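Local coordinates for protein glycoside hydrolase family 31 (Trueperella pyogenes, PDB 5I0F) that degrades cycloalternan, a cyclic glucose oligosaccharide, passing through a covalent sugar-enzyme intermediate, as expected of a family 31 glycoside hydrolase, at residues Asp102-Tyr107 with Val155-Thr160; Pro151-Ser156 with His161-Ala166; Pro570-Tyr575 with Val718-Ile723; Arg577-Ala582 with Arg623-Val628. All blocks are in the same frame, centred on the assembly; numbering follows the deposited sequence.

Interaction 1: residues Asp102-Tyr107 with Val155-Thr160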
loop_
_atom_site.group_PDB
_atom_site.type_symbol
_atom_site.label_atom_id
_atom_site.label_comp_id
_atom_site.label_asym_id
_atom_site.label_seq_id
_atom_site.Cartn_x
_atom_site.Cartn_y
_atom_site.Cartn_z
ATOM N N ASP A 102 37.425 -13.101 1.574
ATOM C CA ASP A 102 37.220 -12.426 0.290
ATOM C C ASP A 102 37.800 -13.275 -0.849
ATOM O O ASP A 102 38.705 -12.851 -1.560
ATOM C CB ASP A 102 37.841 -11.012 0.312
ATOM C CG ASP A 102 37.335 -10.117 -0.831
ATOM O OD1 ASP A 102 36.550 -10.570 -1.681
ATOM O OD2 ASP A 102 37.721 -8.934 -0.882
ATOM N N GLN A 103 37.270 -14.482 -1.007
ATOM C CA GLN A 103 37.685 -15.405 -2.067
ATOM C C GLN A 103 36.417 -16.035 -2.625
ATOM O O GLN A 103 35.500 -16.361 -1.858
ATOM C CB GLN A 103 38.610 -16.501 -1.519
ATOM C CG GLN A 103 39.832 -16.014 -0.754
ATOM C CD GLN A 103 40.647 -17.147 -0.138
ATOM O OE1 GLN A 103 40.369 -18.326 -0.363
ATOM N NE2 GLN A 103 41.670 -16.791 0.647
ATOM N N ASP A 104 36.345 -16.190 -3.942
ATOM C CA ASP A 104 35.207 -16.866 -4.547
ATOM C C ASP A 104 35.264 -18.370 -4.269
ATOM O O ASP A 104 36.339 -18.946 -4.099
ATOM C CB ASP A 104 35.137 -16.610 -6.047
ATOM C CG ASP A 104 34.847 -15.164 -6.379
ATOM O OD1 ASP A 104 34.472 -14.394 -5.464
ATOM O OD2 ASP A 104 35.011 -14.800 -7.560
ATOM N N ALA A 105 34.086 -18.976 -4.205
ATOM C CA ALA A 105 33.954 -20.381 -3.829
ATOM C C ALA A 105 32.711 -20.974 -4.451
ATOM O O ALA A 105 31.921 -20.283 -5.102
ATOM C CB ALA A 105 33.895 -20.504 -2.307
ATOM N N THR A 106 32.542 -22.265 -4.227
ATOM C CA THR A 106 31.309 -22.941 -4.550
ATOM C C THR A 106 30.904 -23.737 -3.301
ATOM O O THR A 106 31.763 -24.073 -2.482
ATOM C CB THR A 106 31.495 -23.812 -5.815
ATOM O OG1 THR A 106 30.222 -24.278 -6.249
ATOM C CG2 THR A 106 32.369 -24.991 -5.560
ATOM N N TYR A 107 29.617 -24.011 -3.129
ATOM C CA TYR A 107 29.183 -24.840 -1.996
ATOM C C TYR A 107 28.047 -25.762 -2.379
ATOM O O TYR A 107 27.335 -25.523 -3.351
ATOM C CB TYR A 107 28.818 -23.991 -0.746
ATOM C CG TYR A 107 27.669 -23.026 -0.955
ATOM C CD1 TYR A 107 27.879 -21.767 -1.504
ATOM C CD2 TYR A 107 26.362 -23.381 -0.614
ATOM C CE1 TYR A 107 26.817 -20.893 -1.724
ATOM C CE2 TYR A 107 25.295 -22.511 -0.826
ATOM C CZ TYR A 107 25.524 -21.262 -1.374
ATOM O OH TYR A 107 24.463 -20.402 -1.606
ATOM N N VAL A 155 30.561 -4.399 -4.697
ATOM C CA VAL A 155 31.059 -5.111 -5.877
ATOM C C VAL A 155 31.592 -6.503 -5.559
ATOM O O VAL A 155 32.208 -6.719 -4.522
ATOM C CB VAL A 155 32.168 -4.335 -6.620
ATOM C CG1 VAL A 155 31.622 -3.024 -7.173
ATOM C CG2 VAL A 155 33.398 -4.109 -5.743
ATOM N N SER A 156 31.370 -7.422 -6.488
ATOM C CA SER A 156 31.957 -8.764 -6.440
ATOM C C SER A 156 32.515 -9.085 -7.819
ATOM O O SER A 156 32.434 -8.263 -8.730
ATOM C CB SER A 156 30.904 -9.801 -6.057
ATOM O OG SER A 156 29.957 -9.967 -7.095
ATOM N N SER A 157 33.069 -10.279 -7.972
ATOM C CA SER A 157 33.484 -10.753 -9.290
ATOM C C SER A 157 32.301 -10.897 -10.258
ATOM O O SER A 157 32.492 -10.855 -11.464
ATOM C CB SER A 157 34.228 -12.086 -9.166
ATOM O OG SER A 157 33.393 -13.065 -8.586
ATOM N N ALA A 158 31.099 -11.087 -9.722
ATOM C CA ALA A 158 29.861 -11.137 -10.517
ATOM C C ALA A 158 29.429 -9.770 -11.068
ATOM O O ALA A 158 28.894 -9.695 -12.173
ATOM C CB ALA A 158 28.724 -11.749 -9.701
ATOM N N GLY A 159 29.656 -8.695 -10.319
ATOM C CA GLY A 159 29.266 -7.358 -10.780
ATOM C C GLY A 159 29.052 -6.397 -9.635
ATOM O O GLY A 159 29.720 -6.511 -8.605
ATOM N N THR A 160 28.111 -5.464 -9.818
ATOM C CA THR A 160 27.864 -4.373 -8.872
ATOM C C THR A 160 26.411 -4.453 -8.401
ATOM O O THR A 160 25.488 -4.384 -9.215
ATOM C CB THR A 160 28.146 -3.007 -9.542
ATOM O OG1 THR A 160 29.439 -3.059 -10.141
ATOM C CG2 THR A 160 28.114 -1.869 -8.529
HETATM O O HOH W 1 33.712 -11.713 -5.610
#

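Interaction 2: residues Pro151-Ser156 with His161-Ala166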
loop_
_atom_site.group_PDB
_atom_site.type_symbol
_atom_site.label_atom_id
_atom_site.label_comp_id
_atom_site.label_asym_id
_atom_site.label_seq_id
_atom_site.Cartn_x
_atom_site.Cartn_y
_atom_site.Cartn_z
ATOM N N PRO A 151 29.932 8.321 -2.709
ATOM C CA PRO A 151 29.531 7.030 -3.297
ATOM C C PRO A 151 30.400 5.813 -2.952
ATOM O O PRO A 151 31.618 5.845 -3.112
ATOM C CB PRO A 151 29.559 7.294 -4.806
ATOM C CG PRO A 151 29.350 8.757 -4.939
ATOM C CD PRO A 151 30.063 9.360 -3.753
ATOM N N LEU A 152 29.771 4.764 -2.446
ATOM C CA LEU A 152 30.405 3.456 -2.259
ATOM C C LEU A 152 29.609 2.385 -3.014
ATOM O O LEU A 152 28.381 2.322 -2.885
ATOM C CB LEU A 152 30.452 3.112 -0.778
ATOM C CG LEU A 152 31.443 3.901 0.092
ATOM C CD1 LEU A 152 31.199 3.607 1.568
ATOM C CD2 LEU A 152 32.872 3.577 -0.290
ATOM N N TRP A 153 30.309 1.528 -3.758
ATOM C CA TRP A 153 29.675 0.548 -4.674
ATOM C C TRP A 153 29.947 -0.847 -4.144
ATOM O O TRP A 153 31.097 -1.166 -3.838
ATOM C CB TRP A 153 30.236 0.714 -6.095
ATOM C CG TRP A 153 30.073 2.111 -6.630
ATOM C CD1 TRP A 153 30.936 3.152 -6.478
ATOM C CD2 TRP A 153 28.962 2.610 -7.383
ATOM N NE1 TRP A 153 30.434 4.284 -7.097
ATOM C CE2 TRP A 153 29.227 3.972 -7.670
ATOM C CE3 TRP A 153 27.780 2.027 -7.881
ATOM C CZ2 TRP A 153 28.337 4.776 -8.398
ATOM C CZ3 TRP A 153 26.895 2.820 -8.601
ATOM C CH2 TRP A 153 27.183 4.195 -8.859
ATOM N N LEU A 154 28.893 -1.657 -3.998
ATOM C CA LEU A 154 29.012 -3.006 -3.453
ATOM C C LEU A 154 29.312 -3.952 -4.615
ATOM O O LEU A 154 28.420 -4.270 -5.407
ATOM C CB LEU A 154 27.748 -3.418 -2.690
ATOM C CG LEU A 154 27.827 -4.777 -1.970
ATOM C CD1 LEU A 154 28.932 -4.796 -0.924
ATOM C CD2 LEU A 154 26.484 -5.138 -1.349
ATOM N N VAL A 155 30.561 -4.399 -4.697
ATOM C CA VAL A 155 31.059 -5.111 -5.877
ATOM C C VAL A 155 31.592 -6.503 -5.559
ATOM O O VAL A 155 32.208 -6.719 -4.522
ATOM C CB VAL A 155 32.168 -4.335 -6.620
ATOM C CG1 VAL A 155 31.622 -3.024 -7.173
ATOM C CG2 VAL A 155 33.398 -4.109 -5.743
ATOM N N SER A 156 31.370 -7.422 -6.488
ATOM C CA SER A 156 31.957 -8.764 -6.440
ATOM C C SER A 156 32.515 -9.085 -7.819
ATOM O O SER A 156 32.434 -8.263 -8.730
ATOM C CB SER A 156 30.904 -9.801 -6.057
ATOM O OG SER A 156 29.957 -9.967 -7.095
ATOM N N HIS A 161 26.213 -4.627 -7.100
ATOM C CA HIS A 161 24.904 -5.026 -6.577
ATOM C C HIS A 161 24.096 -3.898 -5.959
ATOM O O HIS A 161 22.863 -3.893 -6.080
ATOM C CB HIS A 161 25.066 -6.151 -5.566
ATOM C CG HIS A 161 25.907 -7.279 -6.073
ATOM N ND1 HIS A 161 25.443 -8.196 -6.984
ATOM C CD2 HIS A 161 27.199 -7.602 -5.840
ATOM C CE1 HIS A 161 26.406 -9.053 -7.276
ATOM N NE2 HIS A 161 27.484 -8.711 -6.598
ATOM N N ARG A 162 24.781 -2.994 -5.268
ATOM C CA ARG A 162 24.147 -1.850 -4.575
ATOM C C ARG A 162 25.077 -0.643 -4.601
ATOM O O ARG A 162 26.283 -0.771 -4.854
ATOM C CB ARG A 162 23.824 -2.200 -3.119
ATOM C CG ARG A 162 22.768 -3.286 -2.947
ATOM C CD ARG A 162 21.959 -3.132 -1.668
ATOM N NE ARG A 162 22.794 -3.310 -0.486
ATOM C CZ ARG A 162 23.147 -4.482 0.035
ATOM N NH1 ARG A 162 22.771 -5.634 -0.512
ATOM N NH2 ARG A 162 23.911 -4.506 1.116
ATOM N N VAL A 163 24.527 0.528 -4.317
ATOM C CA VAL A 163 25.356 1.713 -4.143
ATOM C C VAL A 163 24.824 2.478 -2.957
ATOM O O VAL A 163 23.622 2.475 -2.714
ATOM C CB VAL A 163 25.375 2.588 -5.415
ATOM C CG1 VAL A 163 23.977 3.074 -5.804
ATOM C CG2 VAL A 163 26.328 3.773 -5.267
ATOM N N LYS A 164 25.708 3.123 -2.216
ATOM C CA LYS A 164 25.244 4.108 -1.257
ATOM C C LYS A 164 25.958 5.434 -1.417
ATOM O O LYS A 164 27.102 5.502 -1.872
ATOM C CB LYS A 164 25.283 3.595 0.183
ATOM C CG LYS A 164 26.630 3.238 0.715
ATOM C CD LYS A 164 26.500 2.276 1.899
ATOM C CE LYS A 164 27.894 1.933 2.409
ATOM N NZ LYS A 164 27.864 1.089 3.627
ATOM N N PHE A 165 25.243 6.489 -1.073
ATOM C CA PHE A 165 25.757 7.851 -1.192
ATOM C C PHE A 165 24.984 8.752 -0.230
ATOM O O PHE A 165 24.025 8.300 0.403
ATOM C CB PHE A 165 25.692 8.334 -2.654
ATOM C CG PHE A 165 24.309 8.439 -3.205
ATOM C CD1 PHE A 165 23.700 7.345 -3.818
ATOM C CD2 PHE A 165 23.596 9.629 -3.094
ATOM C CE1 PHE A 165 22.408 7.450 -4.330
ATOM C CE2 PHE A 165 22.306 9.738 -3.594
ATOM C CZ PHE A 165 21.713 8.646 -4.219
ATOM N N ALA A 166 25.422 9.998 -0.098
ATOM C CA ALA A 166 24.859 10.905 0.896
ATOM C C ALA A 166 24.497 12.254 0.326
ATOM O O ALA A 166 25.109 12.736 -0.645
ATOM C CB ALA A 166 25.813 11.079 2.060
#

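Interaction 3: residues Pro570-Tyr575 with Val718-Ile723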
loop_
_atom_site.group_PDB
_atom_site.type_symbol
_atom_site.label_atom_id
_atom_site.label_comp_id
_atom_site.label_asym_id
_atom_site.label_seq_id
_atom_site.Cartn_x
_atom_site.Cartn_y
_atom_site.Cartn_z
ATOM N N PRO A 570 -16.048 0.113 16.450
ATOM C CA PRO A 570 -15.393 1.104 17.277
ATOM C C PRO A 570 -16.318 1.584 18.386
ATOM O O PRO A 570 -17.534 1.620 18.194
ATOM C CB PRO A 570 -15.103 2.245 16.288
ATOM C CG PRO A 570 -16.074 2.055 15.199
ATOM C CD PRO A 570 -16.168 0.577 15.060
ATOM N N GLU A 571 -15.741 1.920 19.533
ATOM C CA GLU A 571 -16.495 2.553 20.630
ATOM C C GLU A 571 -17.130 3.840 20.102
ATOM O O GLU A 571 -16.603 4.455 19.158
ATOM C CB GLU A 571 -15.575 2.849 21.834
ATOM C CG GLU A 571 -14.669 4.086 21.689
ATOM C CD GLU A 571 -13.978 4.513 22.984
ATOM O OE1 GLU A 571 -12.747 4.753 22.979
ATOM O OE2 GLU A 571 -14.680 4.628 24.019
ATOM N N ALA A 572 -18.233 4.258 20.720
ATOM C CA ALA A 572 -19.043 5.358 20.165
ATOM C C ALA A 572 -18.207 6.622 19.974
ATOM O O ALA A 572 -18.324 7.284 18.962
ATOM C CB ALA A 572 -20.248 5.658 21.068
ATOM N N GLU A 573 -17.367 6.949 20.951
ATOM C CA GLU A 573 -16.606 8.187 20.930
ATOM C C GLU A 573 -15.609 8.239 19.764
ATOM O O GLU A 573 -15.422 9.285 19.139
ATOM C CB GLU A 573 -15.861 8.386 22.264
ATOM C CG GLU A 573 -15.270 9.767 22.411
ATOM C CD GLU A 573 -14.532 9.963 23.726
ATOM O OE1 GLU A 573 -14.147 11.109 24.001
ATOM O OE2 GLU A 573 -14.283 8.968 24.467
ATOM N N LEU A 574 -14.973 7.104 19.495
ATOM C CA LEU A 574 -14.058 6.992 18.371
ATOM C C LEU A 574 -14.798 7.140 17.065
ATOM O O LEU A 574 -14.349 7.862 16.175
ATOM C CB LEU A 574 -13.269 5.665 18.424
ATOM C CG LEU A 574 -12.355 5.376 17.231
ATOM C CD1 LEU A 574 -11.316 6.474 17.022
ATOM C CD2 LEU A 574 -11.717 4.024 17.452
ATOM N N TYR A 575 -15.929 6.464 16.928
ATOM C CA TYR A 575 -16.743 6.612 15.718
ATOM C C TYR A 575 -17.115 8.077 15.489
ATOM O O TYR A 575 -16.931 8.596 14.396
ATOM C CB TYR A 575 -17.984 5.750 15.766
ATOM C CG TYR A 575 -18.714 5.618 14.428
ATOM C CD1 TYR A 575 -18.307 4.686 13.474
ATOM C CD2 TYR A 575 -19.815 6.400 14.141
ATOM C CE1 TYR A 575 -18.984 4.537 12.270
ATOM C CE2 TYR A 575 -20.506 6.251 12.938
ATOM C CZ TYR A 575 -20.088 5.328 12.009
ATOM O OH TYR A 575 -20.795 5.189 10.824
ATOM N N VAL A 718 -15.031 21.110 22.457
ATOM C CA VAL A 718 -15.274 20.087 21.429
ATOM C C VAL A 718 -16.301 19.018 21.845
ATOM O O VAL A 718 -15.967 17.847 22.082
ATOM C CB VAL A 718 -13.952 19.441 20.931
ATOM C CG1 VAL A 718 -13.179 20.431 20.075
ATOM C CG2 VAL A 718 -13.083 18.935 22.072
ATOM N N GLY A 719 -17.570 19.418 21.894
ATOM C CA GLY A 719 -18.654 18.438 21.933
ATOM C C GLY A 719 -18.549 17.556 20.682
ATOM O O GLY A 719 -17.836 17.893 19.728
ATOM N N TRP A 720 -19.279 16.451 20.649
ATOM C CA TRP A 720 -19.146 15.519 19.518
ATOM C C TRP A 720 -19.630 16.109 18.189
ATOM O O TRP A 720 -19.224 15.652 17.127
ATOM C CB TRP A 720 -19.871 14.214 19.826
ATOM C CG TRP A 720 -19.220 13.375 20.903
ATOM C CD1 TRP A 720 -18.204 13.735 21.750
ATOM C CD2 TRP A 720 -19.572 12.036 21.248
ATOM N NE1 TRP A 720 -17.922 12.703 22.606
ATOM C CE2 TRP A 720 -18.743 11.645 22.314
ATOM C CE3 TRP A 720 -20.531 11.132 20.764
ATOM C CZ2 TRP A 720 -18.822 10.367 22.906
ATOM C CZ3 TRP A 720 -20.603 9.852 21.349
ATOM C CH2 TRP A 720 -19.743 9.492 22.407
ATOM N N ASP A 721 -20.478 17.134 18.253
ATOM C CA ASP A 721 -20.931 17.873 17.071
ATOM C C ASP A 721 -19.943 18.920 16.551
ATOM O O ASP A 721 -20.255 19.611 15.585
ATOM C CB ASP A 721 -22.314 18.506 17.303
ATOM C CG ASP A 721 -22.375 19.385 18.516
ATOM O OD1 ASP A 721 -21.435 19.442 19.332
ATOM O OD2 ASP A 721 -23.423 20.011 18.694
ATOM N N ILE A 722 -18.761 19.025 17.165
ATOM C CA ILE A 722 -17.682 19.930 16.712
ATOM C C ILE A 722 -16.416 19.134 16.375
ATOM O O ILE A 722 -16.027 18.258 17.126
ATOM C CB ILE A 722 -17.296 20.925 17.838
ATOM C CG1 ILE A 722 -18.529 21.724 18.308
ATOM C CG2 ILE A 722 -16.140 21.843 17.441
ATOM C CD1 ILE A 722 -19.099 22.675 17.283
ATOM N N ILE A 723 -15.786 19.484 15.259
ATOM C CA ILE A 723 -14.374 19.206 15.011
ATOM C C ILE A 723 -13.756 20.586 14.726
ATOM O O ILE A 723 -14.311 21.327 13.934
ATOM C CB ILE A 723 -14.116 18.204 13.855
ATOM C CG1 ILE A 723 -12.607 18.131 13.544
ATOM C CG2 ILE A 723 -14.925 18.524 12.600
ATOM C CD1 ILE A 723 -12.230 17.151 12.444
HETATM O O HOH W 2 -16.280 12.541 24.719
#

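Interaction 4: residues Arg577-Ala582 with Arg623-Val628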
loop_
_atom_site.group_PDB
_atom_site.type_symbol
_atom_site.label_atom_id
_atom_site.label_comp_id
_atom_site.label_asym_id
_atom_site.label_seq_id
_atom_site.Cartn_x
_atom_site.Cartn_y
_atom_site.Cartn_z
ATOM N N ARG A 577 -15.584 10.900 16.614
ATOM C CA ARG A 577 -14.448 11.762 16.278
ATOM C C ARG A 577 -13.918 11.450 14.875
ATOM O O ARG A 577 -13.566 12.355 14.124
ATOM C CB ARG A 577 -13.310 11.632 17.292
ATOM C CG ARG A 577 -13.620 12.046 18.715
ATOM C CD ARG A 577 -14.200 13.435 18.808
ATOM N NE ARG A 577 -14.158 13.970 20.165
ATOM C CZ ARG A 577 -14.687 15.135 20.536
ATOM N NH1 ARG A 577 -15.327 15.920 19.666
ATOM N NH2 ARG A 577 -14.569 15.528 21.806
ATOM N N ALA A 578 -13.894 10.179 14.523
ATOM C CA ALA A 578 -13.390 9.748 13.235
ATOM C C ALA A 578 -14.333 10.133 12.098
ATOM O O ALA A 578 -13.882 10.483 11.002
ATOM C CB ALA A 578 -13.165 8.245 13.239
ATOM N N PHE A 579 -15.641 10.046 12.353
ATOM C CA PHE A 579 -16.642 10.431 11.345
ATOM C C PHE A 579 -16.517 11.942 11.053
ATOM O O PHE A 579 -16.538 12.360 9.893
ATOM C CB PHE A 579 -18.055 10.033 11.796
ATOM C CG PHE A 579 -19.079 9.949 10.679
ATOM C CD1 PHE A 579 -19.672 11.093 10.164
ATOM C CD2 PHE A 579 -19.489 8.713 10.190
ATOM C CE1 PHE A 579 -20.631 11.015 9.162
ATOM C CE2 PHE A 579 -20.456 8.621 9.190
ATOM C CZ PHE A 579 -21.016 9.774 8.657
ATOM N N ALA A 580 -16.346 12.747 12.107
ATOM C CA ALA A 580 -16.150 14.202 11.958
ATOM C C ALA A 580 -14.874 14.508 11.164
ATOM O O ALA A 580 -14.871 15.330 10.238
ATOM C CB ALA A 580 -16.121 14.874 13.325
ATOM N N ALA A 581 -13.790 13.809 11.484
ATOM C CA ALA A 581 -12.542 14.028 10.777
ATOM C C ALA A 581 -12.652 13.660 9.316
ATOM O O ALA A 581 -12.166 14.424 8.455
ATOM C CB ALA A 581 -11.405 13.250 11.422
ATOM N N ALA A 582 -13.256 12.491 9.052
ATOM C CA ALA A 582 -13.410 11.983 7.698
ATOM C C ALA A 582 -14.207 12.935 6.814
ATOM O O ALA A 582 -13.987 12.983 5.597
ATOM C CB ALA A 582 -14.054 10.590 7.715
ATOM N N ARG A 623 -26.036 12.065 10.502
ATOM C CA ARG A 623 -26.888 12.991 9.745
ATOM C C ARG A 623 -26.240 14.371 9.668
ATOM O O ARG A 623 -26.100 14.933 8.578
ATOM C CB ARG A 623 -28.305 13.111 10.365
ATOM C CG ARG A 623 -29.341 12.124 9.845
ATOM C CD ARG A 623 -30.769 12.450 10.327
ATOM N NE ARG A 623 -31.029 11.911 11.670
ATOM C CZ ARG A 623 -31.383 10.653 11.956
ATOM N NH1 ARG A 623 -31.588 10.292 13.224
ATOM N NH2 ARG A 623 -31.553 9.741 11.012
ATOM N N HIS A 624 -25.845 14.895 10.834
ATOM C CA HIS A 624 -25.189 16.207 10.959
ATOM C C HIS A 624 -23.931 16.318 10.088
ATOM O O HIS A 624 -23.810 17.230 9.264
ATOM C CB HIS A 624 -24.876 16.479 12.447
ATOM C CG HIS A 624 -23.918 17.599 12.698
ATOM N ND1 HIS A 624 -24.214 18.916 12.422
ATOM C CD2 HIS A 624 -22.682 17.600 13.251
ATOM C CE1 HIS A 624 -23.189 19.679 12.761
ATOM N NE2 HIS A 624 -22.247 18.905 13.275
ATOM N N TYR A 625 -22.996 15.394 10.264
ATOM C CA TYR A 625 -21.760 15.449 9.480
ATOM C C TYR A 625 -21.964 15.146 7.989
ATOM O O TYR A 625 -21.228 15.699 7.155
ATOM C CB TYR A 625 -20.667 14.578 10.111
ATOM C CG TYR A 625 -20.081 15.231 11.355
ATOM C CD1 TYR A 625 -19.374 16.452 11.267
ATOM C CD2 TYR A 625 -20.229 14.650 12.601
ATOM C CE1 TYR A 625 -18.817 17.056 12.394
ATOM C CE2 TYR A 625 -19.691 15.251 13.738
ATOM C CZ TYR A 625 -19.011 16.465 13.639
ATOM O OH TYR A 625 -18.469 17.038 14.782
ATOM N N THR A 626 -22.954 14.326 7.635
ATOM C CA THR A 626 -23.228 14.094 6.211
ATOM C C THR A 626 -23.862 15.338 5.575
ATOM O O THR A 626 -23.554 15.637 4.426
ATOM C CB THR A 626 -23.952 12.759 5.919
ATOM O OG1 THR A 626 -23.203 11.669 6.485
ATOM C CG2 THR A 626 -24.019 12.486 4.442
ATOM N N ARG A 627 -24.670 16.101 6.325
ATOM C CA ARG A 627 -25.113 17.415 5.856
ATOM C C ARG A 627 -23.916 18.347 5.631
ATOM O O ARG A 627 -23.876 19.057 4.632
ATOM C CB ARG A 627 -26.106 18.104 6.836
ATOM C CG ARG A 627 -27.553 17.658 6.728
ATOM C CD ARG A 627 -28.504 18.496 7.605
ATOM N NE ARG A 627 -28.189 18.419 9.055
ATOM C CZ ARG A 627 -28.787 17.623 9.967
ATOM N NH1 ARG A 627 -29.797 16.804 9.643
ATOM N NH2 ARG A 627 -28.378 17.656 11.230
ATOM N N VAL A 628 -22.949 18.343 6.556
ATOM C CA VAL A 628 -21.742 19.131 6.405
ATOM C C VAL A 628 -20.971 18.690 5.145
ATOM O O VAL A 628 -20.538 19.540 4.312
ATOM C CB VAL A 628 -20.854 19.067 7.676
ATOM C CG1 VAL A 628 -19.508 19.734 7.436
ATOM C CG2 VAL A 628 -21.569 19.741 8.861
#

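Interaction 1: residues Asp102-Tyr107 with Val155-Thr160
The turn of the hairpin formed by strands 152-155 and 160-168 meets the residue just ahead of strand 105-113, with Ser-157 and Asp-104 making the entire contact. The hydroxyl OG of Ser-157 donates to OD2 of Asp-104 across a short 2.6 Å. It arrives on the syn side of that oxygen, but 32° out of the carboxylate plane. The other carboxylate oxygen is engaged through a water, which donates to Asp-104 OD1 at 2.8 Å and accepts from the backbone N of Ser-157, also at 2.8 Å. Direct and water-mediated bonds together tie both carboxylate oxygens to one serine, which should restrict rotation about the last torsion of Asp-104. Only 69 Å² is buried and the nearest CA atoms, those of Asp-104 and Ser-157, are 7.9 Å apart, so the backbones stay separate and the contact is a small polar bridge at the surface. Asp-104 directly precedes strand 105-113 of the N-terminal sheet, where Ala-105 bonds to Leu-126 and Thr-106 to Leu-49 on the flanking strands, while Ser-157 lies in the turn joining two strands of a separate six-stranded antiparallel sheet. On the hairpin side, Ser-156 N donates to Gly-159 O at 2.8 Å and closes the turn. Ser-156 OG, hydrogen-bonded to His-161 NE2, also accepts weak bonds from Ala-158 N and Gly-159 N. The turn is completed by Gly-159, whose phi of 156° is strongly unfavourable for residues bearing a CB.

Interaction 2: residues Pro151-Ser156 with His161-Ala166
Strands 152-155 and 161-166 pair as an antiparallel beta hairpin, with Leu-152 set against Lys-164 and Trp-153 against Val-163; the segment axes approach to 4.7 Å, with 165° between their N-to-C directions. Among the backbone bonds, Leu-152 and Lys-164 exchange a reciprocal pair, N to O at 2.8 Å and 2.9 Å. Leu-154 N reaches Arg-162 O at 2.9 Å, and its own O accepts from His-161 N. Side-chain packing divides by face. Trp-153 and Val-163 share one, where methyl CG2 of Val-163 sits over the six-membered indole ring, 3.4 Å from its centroid and 9° off the normal, an almost vertical CH-pi contact. Leu-152, Leu-154, Arg-162 and Lys-164 share the other; there Leu-154 CD2 lies over one face of the Arg-162 guanidinium, 3.6 Å from NH2. The charged groups engage both flanking strands of the sheet: Arg-162 NE forms a salt bridge with Glu-251 on strand 247-253, and Lys-164 makes a cation-pi contact with Trp-131 of strand 130-132. One side-chain hydrogen bond clasps the turn end: NE2 of His-161 meets Ser-156 OG at 2.8 Å, near the plane of the imidazole and at its edge.

Interaction 3: residues Pro570-Tyr575 with Val718-Ile723
Carboxylate oxygen OE1 of Glu-573 is held by two partners, the backbone N of Gly-686 and a water that carries the link across to Trp-720. That water donates to Glu-573 OE1 at 2.7 Å and accepts from the indole NE1 of Trp-720, again at 2.7 Å, lying in the plane of the ring at its edge. The carboxylate and indole planes are only 19° apart, while the Glu-573 chain runs roughly perpendicular to the Trp-720 side chain. Glu-573 places CG anti to its backbone N (chi1 -169°) and continues fully extended, which sends the acid toward the NE1 side of the indole. The methylene carbons CB and CG of Glu-573 both lie 3.6 Å from Trp-720 CZ2, and Ala-572 CB is 4.1 Å from Trp-720 CH2. These contacts fall on the first turn of helix 572-583, directly after the N-cap residue Glu-571, whereas Trp-720 comes from the connection between strands 712-717 and 725-728: the indole of the C-terminal family region packs on a helix of the TIM-barrel region. Its backbone is shaped by a type I beta turn from Gly-719 to Ile-722, closed by Ile-722 N donating to Gly-719 O at 3.0 Å. One helical turn further along, Arg-577 donates NH1 to Gly-719 O and NH2 to Val-718 O.

Interaction 4: residues Arg577-Ala582 with Arg623-Val628
Methyl CB of Ala-580 rests over one face of the Tyr-625 ring, 3.6 Å from its centroid and 25° off the normal. The offset leads toward the hydroxyl-bearing end of the ring, where Ala-580 CB comes within 3.3 Å of Tyr-625 CZ, a close carbon contact. Phe-579 supplies the second point of packing and works with its edge: CD1 lies 3.6 Å from Tyr-625 CB, and CZ lies 3.6 Å from Thr-626 OG1, both partners being in the plane of the phenyl ring. Phe-579 and Tyr-625 thus pass one another, pointing in opposite senses, instead of stacking. Phe-579 reaches across because its CG stands anti to the backbone N (chi1 -160°). No hydrogen bond joins the two segments, so van der Waals packing, including the CH-pi contact and the Thr-626 OG1 approach to the Phe-579 edge, makes up the interface. The next shell fixes the aromatic group. His-624 CD2 lies 3.7 Å above the centre of the opposite face of Tyr-625, sandwiching that ring against Ala-580, and the Tyr-625 hydroxyl is hydrogen-bonded to Trp-720 O. Thr-626 OG1 bonds back to Ala-622 O within its own helix. The paired segments of helices 572-583 and 617-646 run nearly parallel, 10° between directions and 9.7 Å at the closest approach of the segment axes, as neighbouring helices on the outside of a TIM barrel; Phe-579 also touches Met-588 on barrel strand 587-590, which lies between the two helices in sequence, and Thr-626 touches the loop leading into strand 326-329.

Interactions 1 and 2 share Val-155 and Ser-156: the hairpin whose strands pair in interaction 2 offers its turn to the N-terminal sheet in interaction 1. Interactions 3 and 4, whose centres lie 9 Å apart, both use helix 572-583 and sit on the other side of the chain's centre, with about 61 Å between the centres of interactions 1 and 3. Interactions 1 and 3 are surface contacts between domains or sheets, and each recruits a carboxylate and a bridging water. Interaction 4 is buried and free of cross-segment hydrogen bonds, whereas interaction 2, partly buried, combines main-chain bonding with packing on both sheet faces. Tyr-625 links interaction 4 to the turn of interaction 3.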